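Local atomic coordinates of hydrogenase maturation factor (Thermoanaerobacter tengcongensis, PDB entry 3VTH), a protein that probably transfers the carbamoyl group of carbamoyl phosphate, with the use of ATP, to the C-terminal cysteine of HypE during [NiFe]-hydrogenase maturation. Residues A[221-226]-A[308-313]; A[557-562]-A[651-656]. All coordinates share one frame; numbering follows the deposited sequence.

Contact 1: A[221-226]-A[308-313]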
loop_
_atom_site.group_PDB
_atom_site.type_symbol
_atom_site.label_atom_id
_atom_site.label_comp_id
_atom_site.label_asym_id
_atom_site.label_seq_id
_atom_site.Cartn_x
_atom_site.Cartn_y
_atom_site.Cartn_z
ATOM N N LYS A 221 4.805 4.021 -20.452
ATOM C CA LYS A 221 4.147 5.045 -19.634
ATOM C C LYS A 221 2.749 4.559 -19.273
ATOM O O LYS A 221 1.915 4.342 -20.148
ATOM C CB LYS A 221 4.091 6.406 -20.339
ATOM C CG LYS A 221 3.571 7.535 -19.436
ATOM C CD LYS A 221 3.651 8.883 -20.135
ATOM C CE LYS A 221 2.876 9.965 -19.363
ATOM N NZ LYS A 221 3.035 11.287 -20.045
ATOM N N GLY A 222 2.499 4.398 -17.975
ATOM C CA GLY A 222 1.220 3.897 -17.509
ATOM C C GLY A 222 0.541 4.997 -16.734
ATOM O O GLY A 222 0.846 6.180 -16.924
ATOM N N ILE A 223 -0.317 4.609 -15.803
ATOM C CA ILE A 223 -1.182 5.547 -15.099
ATOM C C ILE A 223 -0.358 6.348 -14.090
ATOM O O ILE A 223 -0.414 7.590 -14.063
ATOM C CB ILE A 223 -2.321 4.752 -14.379
ATOM C CG1 ILE A 223 -3.251 4.079 -15.397
ATOM C CG2 ILE A 223 -3.124 5.630 -13.428
ATOM C CD1 ILE A 223 -3.906 5.060 -16.392
ATOM N N GLY A 224 0.422 5.630 -13.284
ATOM C CA GLY A 224 1.148 6.224 -12.162
ATOM C C GLY A 224 2.604 6.550 -12.436
ATOM O O GLY A 224 3.292 7.128 -11.591
ATOM N N GLY A 225 3.083 6.155 -13.607
ATOM C CA GLY A 225 4.456 6.429 -13.998
ATOM C C GLY A 225 4.889 5.410 -15.020
ATOM O O GLY A 225 4.051 4.731 -15.615
ATOM N N PHE A 226 6.198 5.288 -15.210
ATOM C CA PHE A 226 6.743 4.357 -16.180
ATOM C C PHE A 226 7.021 3.013 -15.511
ATOM O O PHE A 226 7.407 2.982 -14.339
ATOM C CB PHE A 226 8.041 4.914 -16.790
ATOM C CG PHE A 226 7.803 5.924 -17.873
ATOM C CD1 PHE A 226 7.888 5.555 -19.214
ATOM C CD2 PHE A 226 7.433 7.234 -17.555
ATOM C CE1 PHE A 226 7.639 6.466 -20.217
ATOM C CE2 PHE A 226 7.196 8.162 -18.564
ATOM C CZ PHE A 226 7.299 7.777 -19.893
ATOM N N LEU A 308 -3.496 -8.025 -12.996
ATOM C CA LEU A 308 -4.219 -8.120 -14.256
ATOM C C LEU A 308 -4.074 -6.780 -14.980
ATOM O O LEU A 308 -3.600 -5.821 -14.385
ATOM C CB LEU A 308 -5.694 -8.449 -13.975
ATOM C CG LEU A 308 -5.959 -9.806 -13.306
ATOM C CD1 LEU A 308 -7.457 -10.043 -13.081
ATOM C CD2 LEU A 308 -5.366 -10.956 -14.131
ATOM N N PRO A 309 -4.475 -6.707 -16.263
ATOM C CA PRO A 309 -4.437 -5.436 -16.994
ATOM C C PRO A 309 -5.239 -4.353 -16.261
ATOM O O PRO A 309 -6.297 -4.668 -15.672
ATOM C CB PRO A 309 -5.137 -5.779 -18.313
ATOM C CG PRO A 309 -4.862 -7.222 -18.526
ATOM C CD PRO A 309 -4.932 -7.819 -17.121
ATOM N N TYR A 310 -4.753 -3.110 -16.276
ATOM C CA TYR A 310 -5.466 -2.019 -15.603
ATOM C C TYR A 310 -5.712 -0.779 -16.460
ATOM O O TYR A 310 -6.502 0.099 -16.080
ATOM C CB TYR A 310 -4.816 -1.642 -14.253
ATOM C CG TYR A 310 -3.393 -1.131 -14.306
ATOM C CD1 TYR A 310 -2.311 -2.014 -14.148
ATOM C CD2 TYR A 310 -3.118 0.236 -14.498
ATOM C CE1 TYR A 310 -0.994 -1.557 -14.189
ATOM C CE2 TYR A 310 -1.792 0.713 -14.543
ATOM C CZ TYR A 310 -0.741 -0.193 -14.374
ATOM O OH TYR A 310 0.568 0.236 -14.417
ATOM N N ALA A 311 -5.056 -0.709 -17.614
ATOM C CA ALA A 311 -5.257 0.403 -18.533
ATOM C C ALA A 311 -5.567 -0.179 -19.912
ATOM O O ALA A 311 -5.219 -1.334 -20.182
ATOM C CB ALA A 311 -4.028 1.293 -18.575
ATOM N N PRO A 312 -6.225 0.602 -20.789
ATOM C CA PRO A 312 -6.523 0.047 -22.116
ATOM C C PRO A 312 -5.307 -0.456 -22.896
ATOM O O PRO A 312 -5.433 -1.443 -23.631
ATOM C CB PRO A 312 -7.190 1.218 -22.846
ATOM C CG PRO A 312 -7.829 1.999 -21.726
ATOM C CD PRO A 312 -6.820 1.946 -20.620
ATOM N N ILE A 313 -4.152 0.206 -22.760
ATOM C CA ILE A 313 -2.941 -0.258 -23.448
ATOM C C ILE A 313 -2.560 -1.710 -23.107
ATOM O O ILE A 313 -1.967 -2.403 -23.935
ATOM C CB ILE A 313 -1.716 0.668 -23.231
ATOM C CG1 ILE A 313 -1.442 0.891 -21.734
ATOM C CG2 ILE A 313 -1.922 2.009 -23.978
ATOM C CD1 ILE A 313 0.005 1.323 -21.422
HETATM O O HOH W 1 0.858 2.923 -13.600
#
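Ile-223 has CG1 anti to its own carbonyl carbon (chi1 -66°), and Tyr-310 has CG between its backbone N and carbonyl carbon (chi1 62°). These two settings bring the isoleucine branch to the edge of the tyrosine ring. CG1 of Ile-223 lies in the ring plane, 3.8 Å from CE2 of Tyr-310. The two side chains run antiparallel, alongside each other. CG1 of Ile-223 also meets CB of Ala-311, at 4.3 Å. CD1 of Ile-313 lies 3.8 Å from the backbone O of Lys-221.

Residues 222-225 form the turn of the hairpin between strands 218-221 and 226-229. Gly-222 N donates to Gly-225 O across 2.8 Å and closes that turn. Gly-225 has phi 156°, where a CB would clash with the carbonyl O of Gly-224, so the position needs a glycine. On the other segment, Ala-311 is the N-cap of helix 312-320.

One water bridges the turn backbone and the tyrosine hydroxyl. It accepts from Gly-224 N at 2.8 Å and is hydrogen-bonded to Tyr-310 OH at 2.8 Å.

Outside the segments, Arg-385 makes a cation-pi contact with the Tyr-310 ring, and Ile-223 also touches Ser-144. Lys-221 NZ bonds to the backbone O atoms of Asn-358 and Arg-360.

Apolar packing therefore joins the hairpin turn to the start of the helix within the YrdC-like domain. The ring edge meets carbon, while the hydroxyl of the buried Tyr-310 is linked through the water to the turn's backbone N-H.

Contact 2: A[557-562]-A[651-656]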
loop_
_atom_site.group_PDB
_atom_site.type_symbol
_atom_site.label_atom_id
_atom_site.label_comp_id
_atom_site.label_asym_id
_atom_site.label_seq_id
_atom_site.Cartn_x
_atom_site.Cartn_y
_atom_site.Cartn_z
ATOM N N GLY A 557 26.375 -12.635 16.588
ATOM C CA GLY A 557 25.832 -11.840 17.680
ATOM C C GLY A 557 24.888 -12.640 18.571
ATOM O O GLY A 557 25.005 -12.602 19.796
ATOM N N PHE A 558 23.967 -13.385 17.968
ATOM C CA PHE A 558 22.977 -14.154 18.746
ATOM C C PHE A 558 23.624 -15.281 19.562
ATOM O O PHE A 558 23.091 -15.672 20.616
ATOM C CB PHE A 558 21.863 -14.711 17.841
ATOM C CG PHE A 558 20.702 -13.760 17.641
ATOM C CD1 PHE A 558 19.420 -14.107 18.059
ATOM C CD2 PHE A 558 20.903 -12.496 17.088
ATOM C CE1 PHE A 558 18.330 -13.218 17.890
ATOM C CE2 PHE A 558 19.832 -11.610 16.913
ATOM C CZ PHE A 558 18.539 -11.977 17.329
ATOM N N ILE A 559 24.765 -15.783 19.080
ATOM C CA ILE A 559 25.444 -16.912 19.737
ATOM C C ILE A 559 26.747 -16.528 20.443
ATOM O O ILE A 559 27.488 -17.413 20.873
ATOM C CB ILE A 559 25.721 -18.081 18.745
ATOM C CG1 ILE A 559 26.748 -17.680 17.666
ATOM C CG2 ILE A 559 24.404 -18.581 18.160
ATOM C CD1 ILE A 559 27.307 -18.862 16.821
ATOM N N PHE A 560 27.013 -15.222 20.577
ATOM C CA PHE A 560 28.330 -14.716 21.020
ATOM C C PHE A 560 28.884 -15.356 22.298
ATOM O O PHE A 560 30.095 -15.589 22.415
ATOM C CB PHE A 560 28.318 -13.184 21.152
ATOM C CG PHE A 560 27.758 -12.679 22.465
ATOM C CD1 PHE A 560 28.611 -12.158 23.443
ATOM C CD2 PHE A 560 26.387 -12.738 22.732
ATOM C CE1 PHE A 560 28.101 -11.690 24.665
ATOM C CE2 PHE A 560 25.865 -12.266 23.957
ATOM C CZ PHE A 560 26.719 -11.742 24.914
ATOM N N ASP A 561 28.009 -15.637 23.257
ATOM C CA ASP A 561 28.471 -16.146 24.559
ATOM C C ASP A 561 28.394 -17.668 24.668
ATOM O O ASP A 561 28.495 -18.215 25.761
ATOM C CB ASP A 561 27.676 -15.497 25.700
ATOM C CG ASP A 561 26.178 -15.683 25.546
ATOM O OD1 ASP A 561 25.747 -16.350 24.581
ATOM O OD2 ASP A 561 25.424 -15.154 26.383
ATOM N N ASN A 562 28.188 -18.341 23.537
ATOM C CA ASN A 562 28.123 -19.806 23.522
ATOM C C ASN A 562 28.680 -20.343 22.202
ATOM O O ASN A 562 28.180 -21.313 21.640
ATOM C CB ASN A 562 26.677 -20.267 23.785
ATOM C CG ASN A 562 26.558 -21.777 23.994
ATOM O OD1 ASN A 562 25.541 -22.383 23.643
ATOM N ND2 ASN A 562 27.595 -22.384 24.557
ATOM N N LEU A 651 18.729 -19.891 23.405
ATOM C CA LEU A 651 18.320 -21.225 23.883
ATOM C C LEU A 651 17.517 -22.014 22.838
ATOM O O LEU A 651 17.594 -23.252 22.765
ATOM C CB LEU A 651 17.520 -21.088 25.185
ATOM C CG LEU A 651 18.286 -20.449 26.354
ATOM C CD1 LEU A 651 17.402 -20.303 27.590
ATOM C CD2 LEU A 651 19.544 -21.276 26.670
ATOM N N ILE A 652 16.750 -21.281 22.042
ATOM C CA ILE A 652 15.997 -21.830 20.930
ATOM C C ILE A 652 16.957 -22.134 19.775
ATOM O O ILE A 652 16.859 -23.193 19.147
ATOM C CB ILE A 652 14.878 -20.839 20.490
ATOM C CG1 ILE A 652 13.822 -20.735 21.593
ATOM C CG2 ILE A 652 14.223 -21.266 19.158
ATOM C CD1 ILE A 652 12.969 -19.514 21.508
ATOM N N LEU A 653 17.904 -21.219 19.524
ATOM C CA LEU A 653 18.925 -21.445 18.487
ATOM C C LEU A 653 19.749 -22.711 18.762
ATOM O O LEU A 653 20.140 -23.398 17.825
ATOM C CB LEU A 653 19.848 -20.227 18.302
ATOM C CG LEU A 653 19.245 -18.932 17.742
ATOM C CD1 LEU A 653 20.313 -17.835 17.700
ATOM C CD2 LEU A 653 18.647 -19.145 16.350
ATOM N N ARG A 654 19.998 -23.024 20.033
ATOM C CA ARG A 654 20.684 -24.288 20.393
ATOM C C ARG A 654 19.980 -25.521 19.863
ATOM O O ARG A 654 20.630 -26.410 19.325
ATOM C CB ARG A 654 20.793 -24.451 21.898
ATOM C CG ARG A 654 21.917 -23.681 22.477
ATOM C CD ARG A 654 22.166 -24.038 23.919
ATOM N NE ARG A 654 22.647 -22.849 24.612
ATOM C CZ ARG A 654 22.902 -22.782 25.911
ATOM N NH1 ARG A 654 22.733 -23.848 26.676
ATOM N NH2 ARG A 654 23.330 -21.643 26.438
ATOM N N GLN A 655 18.658 -25.576 20.036
ATOM C CA GLN A 655 17.851 -26.720 19.580
ATOM C C GLN A 655 17.763 -26.767 18.046
ATOM O O GLN A 655 17.776 -27.839 17.452
ATOM C CB GLN A 655 16.446 -26.669 20.194
ATOM C CG GLN A 655 16.399 -26.779 21.745
ATOM C CD GLN A 655 15.121 -26.195 22.306
ATOM O OE1 GLN A 655 15.103 -25.058 22.804
ATOM N NE2 GLN A 655 14.032 -26.925 22.160
ATOM N N ILE A 656 17.657 -25.597 17.421
ATOM C CA ILE A 656 17.651 -25.487 15.960
ATOM C C ILE A 656 18.939 -26.035 15.347
ATOM O O ILE A 656 18.885 -26.832 14.399
ATOM C CB ILE A 656 17.441 -24.034 15.510
ATOM C CG1 ILE A 656 15.976 -23.644 15.702
ATOM C CG2 ILE A 656 17.852 -23.853 14.038
ATOM C CD1 ILE A 656 15.711 -22.143 15.604
#
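In the second subdomain of the Kae1-like region, segment 557-562, on helix 551-559, packs against helix 649-662. Leu-653 carries the apolar part. Its CD1 lies 3.5 Å from CB of Phe-558; it also comes within 3.9 Å of ring atom CD1 of Phe-558. The same methyl meets CG2 of Ile-559 at 4.2 Å. Leu-653 crosses both side chains at about a right angle. Val-604 and Leu-607 of helix 597-607 also touch this leucine.

At the polar margin, the Asn-562 amide sits over one face of the Arg-654 guanidinium, with the two planes 55° apart. CD2 of Leu-651 covers the opposite face, 3.7 Å above the plane and over its centre. A bend at chi3 (-147°) lays the guanidinium between these two groups. Its NE makes a salt bridge to OE2 of Glu-650. A leucine in place of Arg-654 would probably leave Glu-650 without this charge partner and the Asn-562 amide without the flat group it rests on.

The contact thus pairs a leucine-centred apolar patch with a guanidinium held between a methyl and an amide, its charge probably balanced by the glutamate.

How the contacts relate
From the N terminus, the chain first passes the acylphosphatase region and the two zinc fingers. Contact 1 then closes a loop of 81 residues within the YrdC-like region. It ties the turn after strand 218-221 to the start of helix 312-320. The chain next runs into the Kae1-like region. There contact 2 closes a second loop, of 88 residues, joining segment 557-562 to helix 649-662. The loops follow in series and neither nest nor cross. The contacts lie on opposite sides of the chain's centre. Their centres are about 49 Å apart and their nearest atoms about 37 Å, so they do not touch, and each lies in a different region.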